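Local coordinates for protein CRISPR-associated endonuclease Cas1 (Thermotoga maritima, PDB 4XTK) that probably acts as a metal-dependent double-stranded DNA endonuclease in CRISPR adaptive immunity, working as a homodimer that assembles with Cas2, at residues 44-49 with 67-72; 193-198 with 277-282; 205-210 with 304-309; 218-223 with 231-236. All blocks are in the same frame, centred on the assembly; numbering follows the deposited sequence.

Contact 1 (44-49 with 67-72); sequences DIKVFG and PIHFFN
Ile45 and Ile68 face each other in register where strands 44-47 and 68-71 run parallel, their axes 4.6 Å apart and inclined by 15°. Ile45 N donates to Pro67 O, Ile45 O accepts from His69 N, Val47 N donates to His69 O at 2.8 Å in a nearly straight bond, and Val47 O accepts from Phe71 N. One face of the sheet carries Ile45, Val47, Ile68 and Phe70. There Val47 CG2 rests on Ile68 CD1 at 3.5 Å, and Ile68 extends to it because its CG1 lies anti to the backbone N (chi1 175°). These are the two central strands of the mixed four-stranded sheet 9-13, 42-47, 68-71, 77-83 in the N-terminal beta domain of Cas1; the chain between them passes through strand 51-54 of the second sheet and then helix 55-63, whose Leu61 packs on both isoleucines. Lys46 and His69 lie side by side on the other face. Lys46 NZ forms a salt bridge with Asp44 OD2 at 3.0 Å, and the same oxygen sits at the edge of the imidazole, 3.1 Å from His69 CD2. His69 ND1 and Thr80 OG1 are hydrogen-bonded to each other, which fixes the rotation of the ring. Further along, the Phe48 and Phe71 rings form an offset stack, centroids 4.6 Å apart and planes 11° from parallel; Lys55 of the second subunit hydrogen-bonds to Phe71 O nearby.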
# COMPACT_ATOMS: atom_id res chain seq x y z
N ASP E 44 -0.49 -13.11 8.47
CA ASP E 44 -1.34 -11.92 8.45
C ASP E 44 -2.82 -12.24 8.64
O ASP E 44 -3.26 -13.38 8.47
CB ASP E 44 -1.15 -11.16 7.14
CG ASP E 44 -1.70 -11.91 5.95
OD1 ASP E 44 -1.37 -13.10 5.80
OD2 ASP E 44 -2.46 -11.30 5.17
N ILE E 45 -3.60 -11.21 8.97
CA ILE E 45 -5.04 -11.35 9.15
C ILE E 45 -5.84 -10.44 8.22
O ILE E 45 -5.57 -9.24 8.13
CB ILE E 45 -5.44 -11.05 10.60
CG1 ILE E 45 -4.71 -11.98 11.57
CG2 ILE E 45 -6.95 -11.19 10.78
CD1 ILE E 45 -4.77 -11.54 13.01
N LYS E 46 -6.82 -11.01 7.52
CA LYS E 46 -7.71 -10.24 6.66
C LYS E 46 -9.14 -10.18 7.22
O LYS E 46 -9.83 -11.19 7.30
CB LYS E 46 -7.73 -10.84 5.25
CG LYS E 46 -6.40 -10.81 4.51
CD LYS E 46 -6.50 -11.63 3.23
CE LYS E 46 -5.17 -11.83 2.52
NZ LYS E 46 -4.20 -10.72 2.75
N VAL E 47 -9.58 -8.97 7.57
CA VAL E 47 -10.87 -8.76 8.22
C VAL E 47 -11.95 -8.26 7.27
O VAL E 47 -11.88 -7.14 6.78
CB VAL E 47 -10.73 -7.75 9.37
CG1 VAL E 47 -12.10 -7.45 9.98
CG2 VAL E 47 -9.78 -8.27 10.42
N PHE E 48 -12.92 -9.11 6.97
CA PHE E 48 -14.07 -8.68 6.17
C PHE E 48 -15.32 -8.31 6.97
O PHE E 48 -16.27 -7.74 6.43
CB PHE E 48 -14.41 -9.78 5.17
CG PHE E 48 -13.34 -10.03 4.17
CD1 PHE E 48 -12.29 -10.88 4.46
CD2 PHE E 48 -13.37 -9.41 2.93
CE1 PHE E 48 -11.30 -11.11 3.54
CE2 PHE E 48 -12.38 -9.64 2.01
CZ PHE E 48 -11.35 -10.49 2.31
N GLY E 49 -15.32 -8.62 8.26
CA GLY E 49 -16.50 -8.39 9.07
C GLY E 49 -16.45 -7.02 9.70
O GLY E 49 -15.50 -6.28 9.49
N PRO E 67 0.64 -8.19 10.55
CA PRO E 67 -0.21 -7.10 10.08
C PRO E 67 -1.64 -7.57 9.90
O PRO E 67 -1.89 -8.77 9.75
CB PRO E 67 0.43 -6.71 8.73
CG PRO E 67 1.30 -7.87 8.34
CD PRO E 67 1.28 -8.90 9.44
N ILE E 68 -2.57 -6.63 9.95
CA ILE E 68 -3.97 -6.96 9.78
C ILE E 68 -4.55 -6.08 8.68
O ILE E 68 -4.45 -4.84 8.74
CB ILE E 68 -4.76 -6.83 11.11
CG1 ILE E 68 -6.25 -7.07 10.90
CG2 ILE E 68 -4.53 -5.47 11.77
CD1 ILE E 68 -6.99 -7.19 12.21
N HIS E 69 -5.11 -6.72 7.66
CA HIS E 69 -5.69 -6.03 6.51
C HIS E 69 -7.20 -5.88 6.68
O HIS E 69 -7.88 -6.80 7.13
CB HIS E 69 -5.40 -6.78 5.21
CG HIS E 69 -3.95 -7.10 5.01
ND1 HIS E 69 -3.01 -6.14 4.70
CD2 HIS E 69 -3.29 -8.28 5.05
CE1 HIS E 69 -1.83 -6.72 4.57
NE2 HIS E 69 -1.97 -8.02 4.77
N PHE E 70 -7.73 -4.72 6.30
CA PHE E 70 -9.15 -4.45 6.45
C PHE E 70 -9.86 -4.31 5.10
O PHE E 70 -9.36 -3.66 4.18
CB PHE E 70 -9.35 -3.18 7.29
CG PHE E 70 -8.88 -3.31 8.71
CD1 PHE E 70 -9.72 -3.83 9.68
CD2 PHE E 70 -7.60 -2.93 9.07
CE1 PHE E 70 -9.29 -3.96 10.99
CE2 PHE E 70 -7.17 -3.05 10.38
CZ PHE E 70 -8.01 -3.57 11.33
N PHE E 71 -11.03 -4.94 4.99
CA PHE E 71 -11.85 -4.87 3.78
C PHE E 71 -13.30 -4.50 4.14
O PHE E 71 -13.79 -4.84 5.21
CB PHE E 71 -11.82 -6.20 3.03
CG PHE E 71 -10.43 -6.63 2.63
CD1 PHE E 71 -9.63 -7.32 3.53
CD2 PHE E 71 -9.94 -6.36 1.37
CE1 PHE E 71 -8.36 -7.72 3.17
CE2 PHE E 71 -8.67 -6.76 1.00
CZ PHE E 71 -7.88 -7.44 1.91
N ASN E 72 -13.98 -3.80 3.24
CA ASN E 72 -15.34 -3.37 3.50
C ASN E 72 -16.38 -4.43 3.12
O ASN E 72 -16.03 -5.58 2.84
CB ASN E 72 -15.64 -2.05 2.79
CG ASN E 72 -15.65 -2.17 1.26
OD1 ASN E 72 -15.77 -3.26 0.70
ND2 ASN E 72 -15.56 -1.03 0.59

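Contact 2 (193-198 with 277-282); sequences ISFGNS and LFVKNY
Phe195 turns its ring edge toward the face of Phe278, an offset edge-to-face pair with centroids 5.3 Å apart and planes at 79°. The CD2-CE2 side of Phe195 does the touching: CD2 comes closest to Phe278 CD1, which lies near the plane of the Phe195 ring. Farther round the same rim, Phe195 CZ meets Val279 CG2 at 3.8 Å, so one edge of this phenylalanine spans two neighbouring residues of the other helix. The Phe278 ring also reaches the backbone beside Phe195, with its CE1 3.6 Å from Gly196 CA. In both phenylalanines CG stands anti to the backbone N, and the two side chains run antiparallel alongside one another. The contact joins helix 188-208 to helix 272-287 within the helical part of Cas1. The axes of the two short segments remain 11.0 Å apart and cross at -47°, a separation bridged by the aromatic rings, while the absence of a side chain at Gly196 allows Phe278 to lie against the main chain. Leu192 and Leu199 of helix 188-208 and Leu246 of helix 230-252 add to the apolar surroundings of Phe278. One turn on, Tyr282 CE1 makes a looser approach to Gly196 O at 4.3 Å, and the tyrosine hydroxyl is hydrogen-bonded to Thr203 in the same helix as Gly196.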
# COMPACT_ATOMS: atom_id res chain seq x y z
N ILE E 193 -21.82 -3.55 -22.25
CA ILE E 193 -20.50 -4.15 -22.25
C ILE E 193 -19.51 -3.27 -21.46
O ILE E 193 -18.76 -3.78 -20.64
CB ILE E 193 -19.96 -4.37 -23.68
CG1 ILE E 193 -20.92 -5.25 -24.48
CG2 ILE E 193 -18.57 -4.98 -23.65
CD1 ILE E 193 -21.11 -6.62 -23.89
N SER E 194 -19.55 -1.97 -21.71
CA SER E 194 -18.69 -1.04 -20.99
C SER E 194 -18.97 -1.10 -19.50
O SER E 194 -18.04 -1.14 -18.69
CB SER E 194 -18.88 0.39 -21.49
OG SER E 194 -18.34 0.54 -22.79
N PHE E 195 -20.25 -1.12 -19.14
CA PHE E 195 -20.63 -1.16 -17.73
C PHE E 195 -20.17 -2.46 -17.08
O PHE E 195 -19.58 -2.45 -16.00
CB PHE E 195 -22.14 -0.98 -17.58
CG PHE E 195 -22.58 -0.93 -16.15
CD1 PHE E 195 -22.34 0.19 -15.38
CD2 PHE E 195 -23.23 -2.02 -15.58
CE1 PHE E 195 -22.75 0.24 -14.05
CE2 PHE E 195 -23.64 -1.98 -14.25
CZ PHE E 195 -23.40 -0.85 -13.48
N GLY E 196 -20.46 -3.59 -17.74
CA GLY E 196 -20.04 -4.89 -17.25
C GLY E 196 -18.53 -4.99 -17.09
O GLY E 196 -18.04 -5.48 -16.07
N ASN E 197 -17.80 -4.53 -18.10
CA ASN E 197 -16.35 -4.54 -18.05
C ASN E 197 -15.81 -3.77 -16.86
O ASN E 197 -14.92 -4.24 -16.16
CB ASN E 197 -15.76 -3.97 -19.34
CG ASN E 197 -15.74 -4.99 -20.45
OD1 ASN E 197 -16.13 -6.15 -20.25
ND2 ASN E 197 -15.30 -4.58 -21.63
N SER E 198 -16.36 -2.58 -16.63
CA SER E 198 -15.95 -1.76 -15.51
C SER E 198 -16.14 -2.51 -14.19
O SER E 198 -15.26 -2.50 -13.33
CB SER E 198 -16.72 -0.44 -15.48
OG SER E 198 -18.00 -0.60 -14.91
N LEU E 277 -30.31 -3.78 -11.60
CA LEU E 277 -30.59 -5.09 -12.18
C LEU E 277 -29.32 -5.74 -12.71
O LEU E 277 -29.09 -6.94 -12.51
CB LEU E 277 -31.63 -4.99 -13.29
CG LEU E 277 -32.12 -6.33 -13.85
CD1 LEU E 277 -33.64 -6.33 -13.97
CD2 LEU E 277 -31.48 -6.64 -15.19
N PHE E 278 -28.48 -4.96 -13.38
CA PHE E 278 -27.25 -5.49 -13.93
C PHE E 278 -26.28 -5.91 -12.82
O PHE E 278 -25.67 -6.97 -12.88
CB PHE E 278 -26.58 -4.47 -14.86
CG PHE E 278 -25.50 -5.06 -15.71
CD1 PHE E 278 -24.24 -5.29 -15.20
CD2 PHE E 278 -25.76 -5.43 -17.02
CE1 PHE E 278 -23.26 -5.85 -15.97
CE2 PHE E 278 -24.78 -5.99 -17.80
CZ PHE E 278 -23.52 -6.20 -17.27
N VAL E 279 -26.16 -5.06 -11.80
CA VAL E 279 -25.21 -5.30 -10.72
C VAL E 279 -25.58 -6.55 -9.91
O VAL E 279 -24.72 -7.38 -9.62
CB VAL E 279 -25.13 -4.06 -9.79
CG1 VAL E 279 -24.46 -4.41 -8.48
CG2 VAL E 279 -24.38 -2.94 -10.49
N LYS E 280 -26.86 -6.69 -9.58
CA LYS E 280 -27.35 -7.87 -8.88
C LYS E 280 -27.08 -9.15 -9.67
O LYS E 280 -26.58 -10.13 -9.12
CB LYS E 280 -28.85 -7.76 -8.57
CG LYS E 280 -29.20 -6.74 -7.50
CD LYS E 280 -30.70 -6.69 -7.28
CE LYS E 280 -31.06 -6.16 -5.89
NZ LYS E 280 -30.91 -4.68 -5.80
N ASN E 281 -27.42 -9.14 -10.95
CA ASN E 281 -27.17 -10.29 -11.82
C ASN E 281 -25.69 -10.57 -11.95
O ASN E 281 -25.27 -11.73 -11.98
CB ASN E 281 -27.77 -10.06 -13.20
CG ASN E 281 -29.26 -10.24 -13.22
OD1 ASN E 281 -29.76 -11.35 -13.41
ND2 ASN E 281 -30.00 -9.15 -13.03
N TYR E 282 -24.90 -9.50 -12.03
CA TYR E 282 -23.45 -9.61 -12.07
C TYR E 282 -22.93 -10.30 -10.82
O TYR E 282 -22.12 -11.22 -10.91
CB TYR E 282 -22.80 -8.23 -12.21
CG TYR E 282 -21.29 -8.25 -12.11
CD1 TYR E 282 -20.50 -8.46 -13.24
CD2 TYR E 282 -20.64 -8.04 -10.90
CE1 TYR E 282 -19.11 -8.47 -13.16
CE2 TYR E 282 -19.25 -8.05 -10.80
CZ TYR E 282 -18.50 -8.27 -11.94
OH TYR E 282 -17.13 -8.28 -11.85

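Contact 3 (205-210 with 304-309); sequences LSLIYQ and LIKMEL
Leu207 reaches across to helix 301-316 with both its stem and its branches. Its CB lies 3.9 Å from Leu309 CD1, and beyond CG the chain divides between two neighbouring residues: CD1 touches Ile305 CG2 at 3.8 Å, while CD2 meets the aliphatic part of Lys306 at CE, 4.1 Å away. With CG anti to the carbonyl carbon (chi1 -72°), CD1 continuing the extended chain toward Ile305 and CD2 branching off to Lys306, this fork crosses both residues at about a right angle. Leu309 is shared in turn. Its CD1 covers CB and the carbonyl carbon of Leu207, and its CD2 packs on Ile208 CG1 at 3.7 Å, again with the side chains crossing steeply. The polar margin is much looser: Gln210 OE1 and Lys306 NZ are 4.3 Å apart, linked through one water by two weak hydrogen bonds, of 3.4 Å to Gln210 OE1 and 3.5 Å to Lys306 NZ. The side-chain nitrogen NE2 of Gln210 makes a further weak hydrogen bond, to Gly75 O. Behind the apolar core, helix 230-252 supplies Ile234 against Leu309 and Phe238 against Ile305, so three helices meet here. This is the hydrophobic packing of a helical bundle, in which the 205-208 part of helix 188-208 lies against the C-terminal helix 301-316 in the interior of the Cas1 helical region.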
# COMPACT_ATOMS: atom_id res chain seq x y z
N LEU E 205 -9.56 -6.11 -9.42
CA LEU E 205 -8.75 -5.20 -8.61
C LEU E 205 -8.83 -5.49 -7.11
O LEU E 205 -7.81 -5.56 -6.42
CB LEU E 205 -9.16 -3.75 -8.86
CG LEU E 205 -8.34 -2.72 -8.07
CD1 LEU E 205 -6.85 -2.91 -8.34
CD2 LEU E 205 -8.77 -1.30 -8.41
N SER E 206 -10.05 -5.67 -6.60
CA SER E 206 -10.21 -5.92 -5.18
C SER E 206 -9.61 -7.27 -4.81
O SER E 206 -9.07 -7.44 -3.71
CB SER E 206 -11.69 -5.84 -4.77
OG SER E 206 -12.44 -6.90 -5.31
N LEU E 207 -9.68 -8.23 -5.73
CA LEU E 207 -9.11 -9.55 -5.47
C LEU E 207 -7.58 -9.52 -5.48
O LEU E 207 -6.94 -10.26 -4.74
CB LEU E 207 -9.64 -10.57 -6.49
CG LEU E 207 -11.11 -10.95 -6.29
CD1 LEU E 207 -11.55 -12.00 -7.30
CD2 LEU E 207 -11.40 -11.43 -4.86
N ILE E 208 -7.00 -8.66 -6.31
CA ILE E 208 -5.56 -8.49 -6.34
C ILE E 208 -5.07 -7.93 -5.00
O ILE E 208 -4.05 -8.36 -4.46
CB ILE E 208 -5.11 -7.58 -7.50
CG1 ILE E 208 -5.35 -8.26 -8.86
CG2 ILE E 208 -3.63 -7.23 -7.37
CD1 ILE E 208 -5.05 -7.36 -10.07
N TYR E 209 -5.82 -6.99 -4.45
CA TYR E 209 -5.50 -6.42 -3.14
C TYR E 209 -5.54 -7.48 -2.04
O TYR E 209 -5.04 -7.25 -0.94
CB TYR E 209 -6.46 -5.28 -2.79
CG TYR E 209 -6.12 -3.94 -3.39
CD1 TYR E 209 -4.82 -3.44 -3.36
CD2 TYR E 209 -7.11 -3.15 -3.98
CE1 TYR E 209 -4.52 -2.21 -3.90
CE2 TYR E 209 -6.82 -1.91 -4.53
CZ TYR E 209 -5.52 -1.45 -4.48
OH TYR E 209 -5.23 -0.21 -5.02
N GLN E 210 -6.15 -8.62 -2.33
CA GLN E 210 -6.19 -9.71 -1.36
C GLN E 210 -5.03 -10.67 -1.61
O GLN E 210 -4.95 -11.72 -0.99
CB GLN E 210 -7.52 -10.46 -1.42
CG GLN E 210 -8.74 -9.56 -1.22
CD GLN E 210 -10.06 -10.31 -1.28
OE1 GLN E 210 -10.09 -11.53 -1.39
NE2 GLN E 210 -11.15 -9.56 -1.25
N LEU E 304 -12.14 -18.73 -9.75
CA LEU E 304 -11.37 -18.83 -10.98
C LEU E 304 -10.43 -17.64 -11.14
O LEU E 304 -9.28 -17.80 -11.56
CB LEU E 304 -12.29 -18.95 -12.20
CG LEU E 304 -12.76 -20.35 -12.59
CD1 LEU E 304 -13.44 -20.31 -13.95
CD2 LEU E 304 -11.61 -21.34 -12.60
N ILE E 305 -10.94 -16.45 -10.82
CA ILE E 305 -10.12 -15.24 -10.89
C ILE E 305 -9.03 -15.33 -9.83
O ILE E 305 -7.86 -15.06 -10.11
CB ILE E 305 -10.97 -13.97 -10.69
CG1 ILE E 305 -12.07 -13.90 -11.75
CG2 ILE E 305 -10.10 -12.72 -10.76
CD1 ILE E 305 -13.07 -12.78 -11.52
N LYS E 306 -9.42 -15.74 -8.63
CA LYS E 306 -8.48 -15.94 -7.54
C LYS E 306 -7.36 -16.89 -7.96
O LYS E 306 -6.18 -16.63 -7.71
CB LYS E 306 -9.20 -16.51 -6.31
CG LYS E 306 -9.94 -15.49 -5.45
CD LYS E 306 -10.70 -16.19 -4.34
CE LYS E 306 -11.74 -15.30 -3.68
NZ LYS E 306 -11.71 -15.39 -2.19
N MET E 307 -7.74 -17.98 -8.62
CA MET E 307 -6.79 -19.02 -9.02
C MET E 307 -5.80 -18.50 -10.05
O MET E 307 -4.61 -18.83 -10.00
CB MET E 307 -7.53 -20.23 -9.57
CG MET E 307 -8.24 -21.06 -8.51
SD MET E 307 -9.08 -22.49 -9.22
CE MET E 307 -7.81 -23.07 -10.35
N GLU E 308 -6.29 -17.70 -10.98
CA GLU E 308 -5.45 -17.13 -12.03
C GLU E 308 -4.41 -16.18 -11.44
O GLU E 308 -3.26 -16.14 -11.88
CB GLU E 308 -6.30 -16.41 -13.08
CG GLU E 308 -5.55 -16.07 -14.35
CD GLU E 308 -5.06 -17.31 -15.08
OE1 GLU E 308 -5.71 -18.37 -14.98
OE2 GLU E 308 -4.02 -17.21 -15.77
N LEU E 309 -4.83 -15.44 -10.43
CA LEU E 309 -3.93 -14.55 -9.71
C LEU E 309 -2.85 -15.34 -8.99
O LEU E 309 -1.68 -14.95 -8.98
CB LEU E 309 -4.72 -13.70 -8.71
CG LEU E 309 -5.69 -12.72 -9.35
CD1 LEU E 309 -6.48 -12.02 -8.26
CD2 LEU E 309 -4.94 -11.72 -10.24
O HOH W 1 -13.34 -12.50 -1.16

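Contact 4 (218-223 with 231-236); sequences GYLHET and NLDIAE
The probable manganese site of Cas1 draws two of its ligands from this contact, His221 from the loop before helix 230-252 and Glu236 from the helix itself. The carboxylate of Asp233 ties the loop to the helix, although Asp233 is not among the predicted ligands. Asp233 OD2 accepts from Tyr219 N and Leu220 N, at 2.6 and 2.8 Å, with the two N-H groups arriving from opposite faces of the carboxylate plane. Asp233 OD1 takes two more bonds from a single residue, through its syn lone pair from His221 N at 2.9 Å and from His221 ND1. Four donors thus fix the carboxylate and draw the loop over it. With ND1 engaged in this His-carboxylate bond, NE2 is the nitrogen left for a metal, consistent with the predicted role of His221. Leu232 secures the ring from above: its CB sits over the centre of one imidazole face, 3.7 Å from the centroid, a CH-pi contact. The predicted metal site is completed by Glu155 of helix 148-166, which touches Glu236. Glu236 OE2 comes to the edge of the His221 ring, 3.4 Å from CE1, with carboxylate and ring planes only 15° apart. The other oxygen of Glu236, OE1, forms a salt bridge with Arg159.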
# COMPACT_ATOMS: atom_id res chain seq x y z
N GLY E 218 1.15 -4.01 -14.90
CA GLY E 218 0.62 -5.01 -15.82
C GLY E 218 1.63 -5.47 -16.87
O GLY E 218 2.78 -5.03 -16.87
N TYR E 219 1.20 -6.34 -17.77
CA TYR E 219 2.10 -7.00 -18.72
C TYR E 219 1.62 -6.89 -20.16
O TYR E 219 2.34 -6.37 -21.02
CB TYR E 219 2.31 -8.46 -18.30
CG TYR E 219 3.00 -8.49 -16.96
CD1 TYR E 219 4.36 -8.24 -16.85
CD2 TYR E 219 2.27 -8.70 -15.78
CE1 TYR E 219 4.99 -8.22 -15.63
CE2 TYR E 219 2.90 -8.69 -14.55
CZ TYR E 219 4.26 -8.45 -14.48
OH TYR E 219 4.88 -8.44 -13.26
N LEU E 220 0.43 -7.43 -20.43
CA LEU E 220 -0.20 -7.23 -21.74
C LEU E 220 -0.44 -5.74 -21.98
O LEU E 220 -0.12 -5.21 -23.04
CB LEU E 220 -1.51 -8.02 -21.85
CG LEU E 220 -2.16 -7.92 -23.23
CD1 LEU E 220 -1.18 -8.38 -24.30
CD2 LEU E 220 -3.49 -8.68 -23.31
N HIS E 221 -1.02 -5.07 -20.99
CA HIS E 221 -1.15 -3.62 -21.02
C HIS E 221 0.16 -2.96 -20.62
O HIS E 221 0.88 -3.45 -19.74
CB HIS E 221 -2.27 -3.15 -20.10
CG HIS E 221 -3.62 -3.62 -20.53
ND1 HIS E 221 -4.05 -4.92 -20.38
CD2 HIS E 221 -4.64 -2.96 -21.14
CE1 HIS E 221 -5.28 -5.04 -20.86
NE2 HIS E 221 -5.65 -3.87 -21.33
N GLU E 222 0.48 -1.86 -21.28
CA GLU E 222 1.67 -1.09 -20.94
C GLU E 222 1.55 -0.56 -19.51
O GLU E 222 0.50 -0.06 -19.12
CB GLU E 222 1.87 0.05 -21.93
CG GLU E 222 3.26 0.68 -21.90
CD GLU E 222 3.35 1.97 -22.69
OE1 GLU E 222 3.38 3.05 -22.06
OE2 GLU E 222 3.38 1.91 -23.93
N THR E 223 2.63 -0.64 -18.74
CA THR E 223 2.57 -0.04 -17.42
C THR E 223 3.01 1.41 -17.62
O THR E 223 4.17 1.70 -17.87
CB THR E 223 3.47 -0.75 -16.38
OG1 THR E 223 3.03 -2.10 -16.22
CG2 THR E 223 3.42 -0.05 -15.03
N ASN E 231 -5.04 -5.53 -13.31
CA ASN E 231 -6.45 -5.93 -13.27
C ASN E 231 -7.03 -5.99 -14.68
O ASN E 231 -7.84 -6.87 -14.99
CB ASN E 231 -7.27 -4.98 -12.40
CG ASN E 231 -7.26 -3.58 -12.92
OD1 ASN E 231 -6.25 -3.11 -13.43
ND2 ASN E 231 -8.39 -2.89 -12.81
N LEU E 232 -6.62 -5.06 -15.53
CA LEU E 232 -7.03 -5.08 -16.93
C LEU E 232 -6.54 -6.35 -17.64
O LEU E 232 -7.29 -6.98 -18.39
CB LEU E 232 -6.51 -3.84 -17.65
CG LEU E 232 -6.94 -2.49 -17.09
CD1 LEU E 232 -6.41 -1.37 -17.98
CD2 LEU E 232 -8.46 -2.40 -16.93
N ASP E 233 -5.29 -6.72 -17.40
CA ASP E 233 -4.72 -7.94 -17.96
C ASP E 233 -5.54 -9.19 -17.62
O ASP E 233 -5.97 -9.94 -18.51
CB ASP E 233 -3.28 -8.13 -17.46
CG ASP E 233 -2.27 -7.35 -18.27
OD1 ASP E 233 -2.67 -6.46 -19.06
OD2 ASP E 233 -1.06 -7.62 -18.11
N ILE E 234 -5.76 -9.41 -16.33
CA ILE E 234 -6.46 -10.60 -15.86
C ILE E 234 -7.93 -10.62 -16.31
O ILE E 234 -8.45 -11.66 -16.71
CB ILE E 234 -6.36 -10.72 -14.32
CG1 ILE E 234 -4.89 -10.78 -13.90
CG2 ILE E 234 -7.07 -11.96 -13.81
CD1 ILE E 234 -4.14 -11.98 -14.48
N ALA E 235 -8.58 -9.46 -16.28
CA ALA E 235 -9.98 -9.34 -16.72
C ALA E 235 -10.21 -9.84 -18.15
O ALA E 235 -11.32 -10.24 -18.50
CB ALA E 235 -10.45 -7.90 -16.59
N GLU E 236 -9.17 -9.81 -18.97
CA GLU E 236 -9.29 -10.26 -20.36
C GLU E 236 -9.74 -11.71 -20.45
O GLU E 236 -10.38 -12.12 -21.42
CB GLU E 236 -7.97 -10.07 -21.11
CG GLU E 236 -7.46 -8.63 -21.19
CD GLU E 236 -8.25 -7.74 -22.15
OE1 GLU E 236 -9.38 -8.11 -22.54
OE2 GLU E 236 -7.72 -6.66 -22.52

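How the contacts relate
Helix 188-208 is common to contacts 2 and 3, whose centres lie 18 Å apart, and helix 230-252, which carries half of contact 4, packs against both. Contact 3 occupies the middle. It touches contact 4 through Ile208 CD1 and Asn231 N (3.7 Å) and through Leu309 CD2 and Ile234 CG1 (3.8 Å), and on another flank it meets the beta domain, where Gln210 packs on Phe48 and Phe71 of contact 1. Only contact 4 holds predicted metal ligands, His221 and Glu236, the third, Glu155, lying outside it; the side chains of Ile208 and Ile305 in contact 3 are about 11 Å from those of His221 and Glu236 respectively. Contact 1 is remote, centred 26 Å from the centre of contact 4.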